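Local structure of TRAP-type transporter, periplasmic component (Cupriavidus necator, 4P8B) at residues 203-214 with 225-233. The protein probably serves as the periplasmic solute-binding component of a TRAP-type transporter and binds (2S)-2-acetolactate. Sequence-based numbering, arbitrary orientation.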
loop_
_atom_site.group_PDB
_atom_site.type_symbol
_atom_site.label_atom_id
_atom_site.label_comp_id
_atom_site.label_asym_id
_atom_site.label_seq_id
_atom_site.Cartn_x
_atom_site.Cartn_y
_atom_site.Cartn_z
ATOM N N GLN A 203 -12.183 -10.403 4.207
ATOM C CA GLN A 203 -13.189 -10.070 5.220
ATOM C C GLN A 203 -13.901 -11.299 5.764
ATOM O O GLN A 203 -13.915 -11.520 6.980
ATOM C CB GLN A 203 -14.208 -9.072 4.672
ATOM C CG GLN A 203 -13.571 -7.870 3.981
ATOM C CD GLN A 203 -12.531 -7.183 4.846
ATOM O OE1 GLN A 203 -12.791 -6.808 5.984
ATOM N NE2 GLN A 203 -11.331 -7.023 4.306
ATOM N N PRO A 204 -14.508 -12.119 4.885
ATOM C CA PRO A 204 -15.201 -13.272 5.463
ATOM C C PRO A 204 -14.233 -14.265 6.097
ATOM O O PRO A 204 -14.593 -14.981 7.017
ATOM C CB PRO A 204 -15.934 -13.902 4.259
ATOM C CG PRO A 204 -15.178 -13.381 3.055
ATOM C CD PRO A 204 -14.786 -11.996 3.441
ATOM N N ALA A 205 -13.024 -14.329 5.561
ATOM C CA ALA A 205 -12.021 -15.247 6.084
ATOM C C ALA A 205 -11.635 -14.860 7.521
ATOM O O ALA A 205 -11.470 -15.726 8.384
ATOM C CB ALA A 205 -10.794 -15.259 5.181
HETATM N N MSE A 206 -11.521 -13.565 7.784
HETATM C CA MSE A 206 -11.242 -13.118 9.157
HETATM C C MSE A 206 -12.445 -13.342 10.063
HETATM O O MSE A 206 -12.298 -13.758 11.219
HETATM C CB MSE A 206 -10.879 -11.648 9.193
HETATM C CG MSE A 206 -9.536 -11.347 8.603
HETATM SE SE MSE A 206 -9.066 -9.450 8.686
HETATM C CE MSE A 206 -10.295 -8.765 7.378
ATOM N N ALA A 207 -13.643 -13.097 9.549
ATOM C CA ALA A 207 -14.862 -13.219 10.355
ATOM C C ALA A 207 -15.082 -14.662 10.790
ATOM O O ALA A 207 -15.545 -14.913 11.904
ATOM C CB ALA A 207 -16.080 -12.721 9.579
ATOM N N SER A 208 -14.783 -15.616 9.912
ATOM C CA SER A 208 -15.031 -17.025 10.231
ATOM C C SER A 208 -13.879 -17.699 10.973
ATOM O O SER A 208 -14.024 -18.818 11.455
ATOM C CB SER A 208 -15.272 -17.826 8.958
ATOM O OG SER A 208 -14.053 -17.957 8.238
ATOM N N GLY A 209 -12.720 -17.063 11.005
ATOM C CA GLY A 209 -11.540 -17.699 11.551
ATOM C C GLY A 209 -10.784 -18.579 10.566
ATOM O O GLY A 209 -9.833 -19.262 10.956
ATOM N N ALA A 210 -11.164 -18.538 9.289
ATOM C CA ALA A 210 -10.468 -19.320 8.268
ATOM C C ALA A 210 -9.011 -18.866 8.139
ATOM O O ALA A 210 -8.127 -19.682 7.856
ATOM C CB ALA A 210 -11.184 -19.206 6.931
ATOM N N VAL A 211 -8.756 -17.582 8.376
ATOM C CA VAL A 211 -7.397 -17.114 8.647
ATOM C C VAL A 211 -7.360 -16.584 10.079
ATOM O O VAL A 211 -8.380 -16.142 10.613
ATOM C CB VAL A 211 -6.922 -16.021 7.660
ATOM C CG1 VAL A 211 -6.874 -16.577 6.252
ATOM C CG2 VAL A 211 -7.816 -14.807 7.743
ATOM N N ASP A 212 -6.188 -16.669 10.697
ATOM C CA ASP A 212 -5.978 -16.174 12.051
ATOM C C ASP A 212 -5.729 -14.663 12.087
ATOM O O ASP A 212 -5.992 -14.006 13.103
ATOM C CB ASP A 212 -4.769 -16.873 12.705
ATOM C CG ASP A 212 -4.897 -18.375 12.748
ATOM O OD1 ASP A 212 -6.004 -18.884 13.035
ATOM O OD2 ASP A 212 -3.868 -19.066 12.565
ATOM N N GLY A 213 -5.182 -14.106 11.005
ATOM C CA GLY A 213 -4.701 -12.737 11.030
ATOM C C GLY A 213 -4.400 -12.185 9.663
ATOM O O GLY A 213 -4.736 -12.817 8.648
ATOM N N GLN A 214 -3.782 -11.005 9.650
ATOM C CA GLN A 214 -3.579 -10.216 8.451
ATOM C C GLN A 214 -2.514 -9.156 8.755
ATOM O O GLN A 214 -1.941 -9.147 9.852
ATOM C CB GLN A 214 -4.916 -9.573 7.997
ATOM C CG GLN A 214 -5.518 -8.585 8.976
ATOM C CD GLN A 214 -5.005 -7.174 8.820
ATOM O OE1 GLN A 214 -5.079 -6.614 7.723
ATOM N NE2 GLN A 214 -4.531 -6.560 9.891
ATOM N N LYS A 225 -12.385 -1.519 11.125
ATOM C CA LYS A 225 -12.750 -2.038 12.450
ATOM C C LYS A 225 -12.347 -3.493 12.598
ATOM O O LYS A 225 -13.154 -4.331 13.014
ATOM C CB LYS A 225 -14.243 -1.856 12.697
ATOM C CG LYS A 225 -14.679 -0.423 12.643
ATOM C CD LYS A 225 -16.092 -0.249 13.141
ATOM C CE LYS A 225 -16.424 1.223 13.310
ATOM N NZ LYS A 225 -16.473 1.940 12.008
ATOM N N LEU A 226 -11.069 -3.797 12.340
ATOM C CA LEU A 226 -10.689 -5.210 12.208
ATOM C C LEU A 226 -10.741 -5.948 13.536
ATOM O O LEU A 226 -10.830 -7.166 13.553
ATOM C CB LEU A 226 -9.323 -5.365 11.542
ATOM C CG LEU A 226 -9.316 -4.969 10.065
ATOM C CD1 LEU A 226 -7.929 -5.293 9.486
ATOM C CD2 LEU A 226 -10.369 -5.673 9.270
ATOM N N TYR A 227 -10.750 -5.206 14.638
ATOM C CA TYR A 227 -10.955 -5.819 15.947
ATOM C C TYR A 227 -12.313 -6.499 16.046
ATOM O O TYR A 227 -12.503 -7.353 16.896
ATOM C CB TYR A 227 -10.796 -4.798 17.089
ATOM C CG TYR A 227 -11.495 -3.495 16.833
ATOM C CD1 TYR A 227 -12.830 -3.298 17.182
ATOM C CD2 TYR A 227 -10.823 -2.455 16.207
ATOM C CE1 TYR A 227 -13.457 -2.084 16.908
ATOM C CE2 TYR A 227 -11.433 -1.261 15.945
ATOM C CZ TYR A 227 -12.741 -1.068 16.287
ATOM O OH TYR A 227 -13.338 0.143 16.019
ATOM N N THR A 228 -13.272 -6.129 15.204
ATOM C CA THR A 228 -14.583 -6.769 15.197
ATOM C C THR A 228 -14.596 -8.094 14.442
ATOM O O THR A 228 -15.583 -8.835 14.511
ATOM C CB THR A 228 -15.702 -5.864 14.643
ATOM O OG1 THR A 228 -15.542 -5.679 13.229
ATOM C CG2 THR A 228 -15.707 -4.521 15.369
ATOM N N VAL A 229 -13.509 -8.394 13.742
ATOM C CA VAL A 229 -13.343 -9.684 13.069
ATOM C C VAL A 229 -12.075 -10.376 13.581
ATOM O O VAL A 229 -11.246 -10.875 12.813
ATOM C CB VAL A 229 -13.386 -9.566 11.529
ATOM C CG1 VAL A 229 -14.827 -9.267 11.069
ATOM C CG2 VAL A 229 -12.431 -8.515 11.018
ATOM N N GLY A 230 -11.959 -10.376 14.904
ATOM C CA GLY A 230 -10.990 -11.187 15.613
ATOM C C GLY A 230 -9.608 -10.625 15.782
ATOM O O GLY A 230 -8.786 -11.279 16.412
ATOM N N GLN A 231 -9.338 -9.436 15.278
ATOM C CA GLN A 231 -7.965 -8.951 15.250
ATOM C C GLN A 231 -7.685 -8.197 16.542
ATOM O O GLN A 231 -7.730 -6.965 16.586
ATOM C CB GLN A 231 -7.727 -8.107 14.011
ATOM C CG GLN A 231 -8.037 -8.861 12.729
ATOM C CD GLN A 231 -7.378 -10.213 12.680
ATOM O OE1 GLN A 231 -6.153 -10.298 12.662
ATOM N NE2 GLN A 231 -8.159 -11.269 12.664
ATOM N N LYS A 232 -7.328 -8.958 17.570
ATOM C CA LYS A 232 -7.224 -8.424 18.932
ATOM C C LYS A 232 -5.802 -8.316 19.448
ATOM O O LYS A 232 -5.591 -7.798 20.544
ATOM C CB LYS A 232 -8.125 -9.233 19.865
ATOM C CG LYS A 232 -9.609 -8.985 19.499
ATOM C CD LYS A 232 -10.581 -9.911 20.182
ATOM C CE LYS A 232 -11.992 -9.705 19.654
ATOM N NZ LYS A 232 -12.396 -8.266 19.679
ATOM N N PHE A 233 -4.853 -8.809 18.657
ATOM C CA PHE A 233 -3.417 -8.661 18.921
ATOM C C PHE A 233 -2.824 -7.971 17.710
ATOM O O PHE A 233 -3.132 -8.345 16.571
ATOM C CB PHE A 233 -2.768 -10.026 19.063
ATOM C CG PHE A 233 -3.242 -10.800 20.254
ATOM C CD1 PHE A 233 -2.617 -10.680 21.481
ATOM C CD2 PHE A 233 -4.337 -11.655 20.151
ATOM C CE1 PHE A 233 -3.054 -11.404 22.577
ATOM C CE2 PHE A 233 -4.789 -12.367 21.250
ATOM C CZ PHE A 233 -4.129 -12.253 22.466
#
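Leu226 begins the contact by splitting its two methyls between the helix and the strand of 203-214, within the lobe of this TRAP solute-binding (DctP-family) fold that carries the sheet edge strand 213-216. Leu226 CD2 meets the selenomethionine methyl, Met206 CE, at 3.6 Å; that chain runs extended through chi2 and bends at chi3 (-71°), which swings CE onto the leucine. Leu226 CD1 lies against the amide of Gln214, 3.5 Å from Gln214 CD and nearly equidistant from its O and N. The amide is fixed by Asn216 at OE1 and Ser158 at NE2; because Asn216 binds acetolactate, Gln214 is a second-shell residue of the pocket, and Leu226 CD1 packs on its amide. After the short 3-10 segment 226-228, Val229 straddles the last helical turn: Val229 CG2 approaches Met206 CB (3.9 Å) and Val229 CG1 reaches Ala207 CB (4.0 Å). Val229 O and Met206 O, 3.5 Å apart, are both acceptors and so form no hydrogen bond. Gly230, at positive phi, then turns the chain to Gln231, centre of an inverse gamma turn. Folded at chi2 (-50°), the Gln231 side chain comes back over its own loop, and Gln231 NE2 donates to Val229 O at 3.1 Å, almost straight (177°) and in the amide plane. At the other end of this amide, OE1 accepts from Ser158 OG, the hydroxyl that also holds Gln214, so one serine ties together glutamines from both segments. With the amide gripped at both ends, Gln231 OE1 sits 3.3 Å from Gly213 CA.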